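Local coordinates for protein glucosamine--fructose-6-phosphate aminotransferase [isomerizing] (Francisella tularensis subsp. tularensis, PDB 3TBF) that probably converts fructose 6-phosphate and glutamine into glucosamine 6-phosphate, this construct being the C-terminal domain, with two SIS sugar-isomerase folds, at residues Y66-T71 / K165-Q170; I149-K154 / L171-I176. One frame throughout, in Å; residues are numbered along the deposited sequence.

Interaction 1: residues Y66-T71 / K165-Q170; sequences YNAGMT and KAFTTQ
Ala68 and Gln170 are the nearest pair by CA position in two nearly parallel helices, their CA atoms 6.6 Å apart. The short axes of 66-71 and 165-170 come within 9.5 Å and cross at -25°. Both helices belong to the first SIS domain, an alpha-beta-alpha sandwich around a parallel five-stranded sheet: helix 63-80 follows strand 56-61, and helix 165-184 follows the edge strand 149-152. No hydrogen bond joins the two segments, which meet through buried packing.

Phe167 spans most of the gap. With CG anti to its own backbone N (chi1 176°), the ring extends across to helix 63-80 and presents an edge, not a face. CE1 leads, lying 3.6 Å from Ala68 N and 3.8 Å from Ala68 CB, while Asn67 C sits beyond the same edge in the ring plane. Asn67 adds its CB, 4.1 Å from Phe167 CE1. The methyl of Ala68 touches the ring on one flank and, roughly at right angles to that, the side chain of Gln170, whose OE1 comes to 4.1 Å from Ala68 CB. This is a van der Waals approach; OE1 is hydrogen-bonded to Ser65 OG, one residue before 66-71, so the amide also ties the two helices together.

On another side the pair meets the second SIS domain. Asn67 ND2 is hydrogen-bonded to Glu244 of helix 238-253, and Phe167 also touches Glu244 and, on helix 335-355, Thr341.

Within helix 63-80, the carbonyl of Asn67 receives two donors from Thr71. Thr71 OG1 reaches Asn67 O at 2.9 Å and Thr71 N reaches the same oxygen at 3.1 Å, arriving from opposite faces of the carbonyl plane.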
loop_
_atom_site.group_PDB
_atom_site.type_symbol
_atom_site.label_atom_id
_atom_site.label_comp_id
_atom_site.label_asym_id
_atom_site.label_seq_id
_atom_site.Cartn_x
_atom_site.Cartn_y
_atom_site.Cartn_z
ATOM N N TYR A 66 -2.706 -6.933 -8.768
ATOM C CA TYR A 66 -1.742 -6.476 -7.813
ATOM C C TYR A 66 -2.072 -7.027 -6.429
ATOM O O TYR A 66 -1.174 -7.480 -5.719
ATOM C CB TYR A 66 -1.647 -4.954 -7.842
ATOM C CG TYR A 66 -0.922 -4.304 -6.717
ATOM C CD1 TYR A 66 0.451 -4.229 -6.722
ATOM C CD2 TYR A 66 -1.621 -3.734 -5.674
ATOM C CE1 TYR A 66 1.129 -3.610 -5.701
ATOM C CE2 TYR A 66 -0.979 -3.109 -4.634
ATOM C CZ TYR A 66 0.392 -3.042 -4.653
ATOM O OH TYR A 66 1.025 -2.431 -3.602
ATOM N N ASN A 67 -3.345 -7.049 -6.064
ATOM C CA ASN A 67 -3.730 -7.692 -4.820
ATOM C C ASN A 67 -3.324 -9.169 -4.767
ATOM O O ASN A 67 -2.876 -9.652 -3.734
ATOM C CB ASN A 67 -5.212 -7.519 -4.601
ATOM C CG ASN A 67 -5.599 -6.065 -4.465
ATOM O OD1 ASN A 67 -4.775 -5.246 -4.141
ATOM N ND2 ASN A 67 -6.846 -5.734 -4.792
ATOM N N ALA A 68 -3.378 -9.870 -5.898
ATOM C CA ALA A 68 -2.933 -11.259 -5.879
ATOM C C ALA A 68 -1.439 -11.326 -5.608
ATOM O O ALA A 68 -0.974 -12.139 -4.814
ATOM C CB ALA A 68 -3.308 -12.007 -7.224
ATOM N N GLY A 69 -0.681 -10.458 -6.268
ATOM C CA GLY A 69 0.753 -10.411 -6.085
ATOM C C GLY A 69 1.181 -10.135 -4.668
ATOM O O GLY A 69 2.098 -10.756 -4.146
HETATM N N MSE A 70 0.522 -9.184 -4.036
HETATM C CA MSE A 70 0.748 -8.924 -2.628
HETATM C C MSE A 70 0.502 -10.153 -1.760
HETATM O O MSE A 70 1.217 -10.397 -0.775
HETATM C CB MSE A 70 -0.188 -7.798 -2.158
HETATM C CG MSE A 70 0.332 -6.433 -2.489
HETATM SE SE MSE A 70 -0.857 -5.034 -1.735
HETATM C CE MSE A 70 -0.508 -5.379 0.193
ATOM N N THR A 71 -0.510 -10.943 -2.113
ATOM C CA THR A 71 -0.782 -12.130 -1.319
ATOM C C THR A 71 0.414 -13.050 -1.499
ATOM O O THR A 71 0.985 -13.575 -0.556
ATOM C CB THR A 71 -2.052 -12.802 -1.788
ATOM O OG1 THR A 71 -3.119 -11.843 -1.855
ATOM C CG2 THR A 71 -2.436 -13.888 -0.871
ATOM N N LYS A 165 -13.135 -15.177 -10.739
ATOM C CA LYS A 165 -12.335 -16.352 -10.986
ATOM C C LYS A 165 -10.931 -16.046 -11.494
ATOM O O LYS A 165 -10.021 -16.843 -11.316
ATOM C CB LYS A 165 -13.084 -17.303 -11.888
ATOM C CG LYS A 165 -13.233 -16.806 -13.273
ATOM C CD LYS A 165 -14.232 -17.568 -14.033
ATOM C CE LYS A 165 -14.248 -17.055 -15.479
ATOM N NZ LYS A 165 -14.867 -18.062 -16.414
ATOM N N ALA A 166 -10.722 -14.879 -12.089
ATOM C CA ALA A 166 -9.372 -14.467 -12.494
ATOM C C ALA A 166 -8.485 -14.226 -11.272
ATOM O O ALA A 166 -7.295 -14.457 -11.336
ATOM C CB ALA A 166 -9.425 -13.238 -13.317
ATOM N N PHE A 167 -9.055 -13.748 -10.173
ATOM C CA PHE A 167 -8.286 -13.510 -8.999
ATOM C C PHE A 167 -7.892 -14.789 -8.279
ATOM O O PHE A 167 -6.734 -14.969 -7.934
ATOM C CB PHE A 167 -9.051 -12.622 -8.040
ATOM C CG PHE A 167 -8.342 -12.395 -6.737
ATOM C CD1 PHE A 167 -7.273 -11.550 -6.664
ATOM C CD2 PHE A 167 -8.769 -13.014 -5.595
ATOM C CE1 PHE A 167 -6.631 -11.310 -5.425
ATOM C CE2 PHE A 167 -8.153 -12.794 -4.363
ATOM C CZ PHE A 167 -7.065 -11.981 -4.275
ATOM N N THR A 168 -8.852 -15.684 -8.064
ATOM C CA THR A 168 -8.562 -16.917 -7.383
ATOM C C THR A 168 -7.625 -17.820 -8.169
ATOM O O THR A 168 -6.737 -18.395 -7.568
ATOM C CB THR A 168 -9.833 -17.635 -6.971
ATOM O OG1 THR A 168 -10.713 -17.751 -8.096
ATOM C CG2 THR A 168 -10.494 -16.885 -5.806
ATOM N N THR A 169 -7.789 -17.890 -9.492
ATOM C CA THR A 169 -6.862 -18.629 -10.316
ATOM C C THR A 169 -5.492 -17.998 -10.401
ATOM O O THR A 169 -4.474 -18.716 -10.543
ATOM C CB THR A 169 -7.392 -18.877 -11.751
ATOM O OG1 THR A 169 -7.581 -17.642 -12.434
ATOM C CG2 THR A 169 -8.701 -19.646 -11.722
ATOM N N GLN A 170 -5.409 -16.664 -10.293
ATOM C CA GLN A 170 -4.075 -16.052 -10.199
ATOM C C GLN A 170 -3.405 -16.424 -8.900
ATOM O O GLN A 170 -2.236 -16.783 -8.893
ATOM C CB GLN A 170 -4.113 -14.561 -10.395
ATOM C CG GLN A 170 -4.402 -14.164 -11.837
ATOM C CD GLN A 170 -4.880 -12.724 -11.936
ATOM O OE1 GLN A 170 -4.932 -12.017 -10.939
ATOM N NE2 GLN A 170 -5.183 -12.274 -13.145
#

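Interaction 2: residues I149-K154 / L171-I176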
loop_
_atom_site.group_PDB
_atom_site.type_symbol
_atom_site.label_atom_id
_atom_site.label_comp_id
_atom_site.label_asym_id
_atom_site.label_seq_id
_atom_site.Cartn_x
_atom_site.Cartn_y
_atom_site.Cartn_z
ATOM N N ILE A 149 8.512 -16.535 -20.315
ATOM C CA ILE A 149 7.695 -17.674 -19.970
ATOM C C ILE A 149 6.324 -17.231 -19.476
ATOM O O ILE A 149 6.163 -16.157 -18.912
ATOM C CB ILE A 149 8.426 -18.575 -18.957
ATOM C CG1 ILE A 149 8.796 -17.848 -17.673
ATOM C CG2 ILE A 149 9.748 -19.071 -19.527
ATOM C CD1 ILE A 149 9.435 -18.822 -16.668
ATOM N N ALA A 150 5.340 -18.068 -19.686
ATOM C CA ALA A 150 3.983 -17.754 -19.349
ATOM C C ALA A 150 3.393 -18.932 -18.578
ATOM O O ALA A 150 3.390 -20.035 -19.052
ATOM C CB ALA A 150 3.197 -17.524 -20.600
ATOM N N PHE A 151 2.942 -18.684 -17.371
ATOM C CA PHE A 151 2.105 -19.598 -16.655
ATOM C C PHE A 151 0.645 -19.170 -16.885
ATOM O O PHE A 151 0.248 -18.079 -16.473
ATOM C CB PHE A 151 2.421 -19.568 -15.180
ATOM C CG PHE A 151 1.625 -20.534 -14.408
ATOM C CD1 PHE A 151 0.230 -20.590 -14.550
ATOM C CD2 PHE A 151 2.224 -21.433 -13.574
ATOM C CE1 PHE A 151 -0.547 -21.508 -13.854
ATOM C CE2 PHE A 151 1.441 -22.384 -12.890
ATOM C CZ PHE A 151 0.051 -22.394 -13.031
HETATM N N MSE A 152 -0.147 -20.047 -17.521
HETATM C CA MSE A 152 -1.496 -19.712 -17.882
HETATM C C MSE A 152 -2.455 -20.160 -16.772
HETATM O O MSE A 152 -2.417 -21.279 -16.333
HETATM C CB MSE A 152 -1.886 -20.443 -19.179
HETATM C CG MSE A 152 -0.944 -20.226 -20.360
HETATM SE SE MSE A 152 -0.689 -18.307 -20.753
HETATM C CE MSE A 152 -2.583 -17.971 -21.259
ATOM N N THR A 153 -3.317 -19.263 -16.334
ATOM C CA THR A 153 -4.456 -19.612 -15.530
ATOM C C THR A 153 -5.513 -20.211 -16.458
ATOM O O THR A 153 -5.425 -20.087 -17.649
ATOM C CB THR A 153 -5.019 -18.369 -14.828
ATOM O OG1 THR A 153 -5.330 -17.371 -15.826
ATOM C CG2 THR A 153 -3.996 -17.801 -13.823
ATOM N N LYS A 154 -6.479 -20.925 -15.908
ATOM C CA LYS A 154 -7.569 -21.442 -16.705
ATOM C C LYS A 154 -8.828 -20.870 -16.150
ATOM O O LYS A 154 -9.666 -21.605 -15.652
ATOM C CB LYS A 154 -7.689 -22.929 -16.598
ATOM C CG LYS A 154 -6.454 -23.736 -16.920
ATOM C CD LYS A 154 -5.692 -23.202 -18.055
ATOM C CE LYS A 154 -5.077 -24.284 -18.808
ATOM N NZ LYS A 154 -3.753 -23.926 -19.293
ATOM N N LEU A 171 -4.145 -16.410 -7.808
ATOM C CA LEU A 171 -3.619 -16.911 -6.542
ATOM C C LEU A 171 -3.138 -18.352 -6.662
ATOM O O LEU A 171 -2.050 -18.687 -6.278
ATOM C CB LEU A 171 -4.686 -16.838 -5.472
ATOM C CG LEU A 171 -4.803 -15.665 -4.451
ATOM C CD1 LEU A 171 -3.854 -14.523 -4.636
ATOM C CD2 LEU A 171 -6.220 -15.175 -4.360
ATOM N N VAL A 172 -3.946 -19.226 -7.213
ATOM C CA VAL A 172 -3.532 -20.595 -7.313
ATOM C C VAL A 172 -2.260 -20.726 -8.171
ATOM O O VAL A 172 -1.324 -21.418 -7.778
ATOM C CB VAL A 172 -4.679 -21.487 -7.834
ATOM C CG1 VAL A 172 -4.180 -22.839 -8.271
ATOM C CG2 VAL A 172 -5.713 -21.692 -6.765
ATOM N N ALA A 173 -2.197 -20.045 -9.319
ATOM C CA ALA A 173 -0.992 -20.111 -10.139
ATOM C C ALA A 173 0.225 -19.672 -9.327
ATOM O O ALA A 173 1.308 -20.257 -9.446
ATOM C CB ALA A 173 -1.153 -19.269 -11.387
ATOM N N LEU A 174 0.077 -18.614 -8.531
ATOM C CA LEU A 174 1.208 -18.089 -7.762
ATOM C C LEU A 174 1.638 -19.069 -6.689
ATOM O O LEU A 174 2.818 -19.143 -6.410
ATOM C CB LEU A 174 0.886 -16.721 -7.160
ATOM C CG LEU A 174 0.942 -15.525 -8.139
ATOM C CD1 LEU A 174 0.053 -14.332 -7.697
ATOM C CD2 LEU A 174 2.349 -15.056 -8.379
ATOM N N ALA A 175 0.691 -19.807 -6.092
ATOM C CA ALA A 175 1.003 -20.873 -5.131
ATOM C C ALA A 175 1.788 -21.993 -5.768
ATOM O O ALA A 175 2.707 -22.522 -5.153
ATOM C CB ALA A 175 -0.263 -21.499 -4.528
ATOM N N ILE A 176 1.404 -22.371 -6.979
ATOM C CA ILE A 176 2.098 -23.422 -7.699
ATOM C C ILE A 176 3.531 -22.982 -8.044
ATOM O O ILE A 176 4.464 -23.704 -7.792
ATOM C CB ILE A 176 1.338 -23.803 -8.991
ATOM C CG1 ILE A 176 0.095 -24.599 -8.632
ATOM C CG2 ILE A 176 2.231 -24.579 -9.986
ATOM C CD1 ILE A 176 -0.903 -24.604 -9.778
#
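Phe151 and Ala173 form a CH-pi contact in the buried layer between the edge strand 149-152 of the first SIS-domain sheet and helix 165-184, which packs on that sheet. The CB of Ala173 stands over one face of the phenyl ring, 3.8 Å from the centroid of Phe151 and 27° off the ring normal, displaced toward the rim. Its closest approach is to Phe151 CE1, at 3.4 Å, which makes the packing here snug. An extended first torsion (chi1 -178°) carries CG of Phe151 anti to the backbone N and sends the ring from the strand to the helix.

Ile176, nearly one turn further along, meets the ring differently. Its CG2 lies near the ring plane at the edge, 3.7 Å from Phe151 CE2, and its CD1 reaches Phe151 CZ at 4.0 Å. The two side chains cross at about a right angle, so the aromatic ring has a methyl above it and a branched chain against its rim. Just past the strand, Thr153 contributes its methyl: CG2 is 4.0 Å from Ala173 CB, while OG1 turns to a hydrogen bond with Asn137. One small alanine thereby takes up both the ring and the threonine methyl, and the helix lies close here, with 6.4 Å between the CA atoms of Thr153 and Ala173.

The strand is held on its inner side by backbone hydrogen bonds from Phe151 to Cys134 and Cys136 of strand 129-136, and Ile135 of that strand also touches Ala173. The side chain of Thr28, in helix 21-30, also touches that of Phe151. Apolar packing of a helix on a parallel sheet, here in a beta-alpha unit at the sheet edge, is typical of the three-layer alpha-beta-alpha SIS fold.

Interactions 1 and 2 share helix 165-184 and are both buried, their centres about 10 Å apart. Successive stretches of that helix serve them: 165-170 packs beside helix 63-80 near the chain centre, whereas 171-176 lies on the edge strand. Each pairs a phenylalanine with an alanine, roles exchanged: the shared helix gives a ring edge in interaction 1 and, in interaction 2, the methyl over a ring face. Both are apolar across the segments; nearby polar links are side-chain bonds such as Asn67 to Glu244 in the second SIS domain around interaction 1, largely sheet backbone bonds around interaction 2. They touch at several points, among them Thr169 O to Thr153 CG2 at 3.4 Å and Leu171 CD1 to Ala68 CA at 3.6 Å.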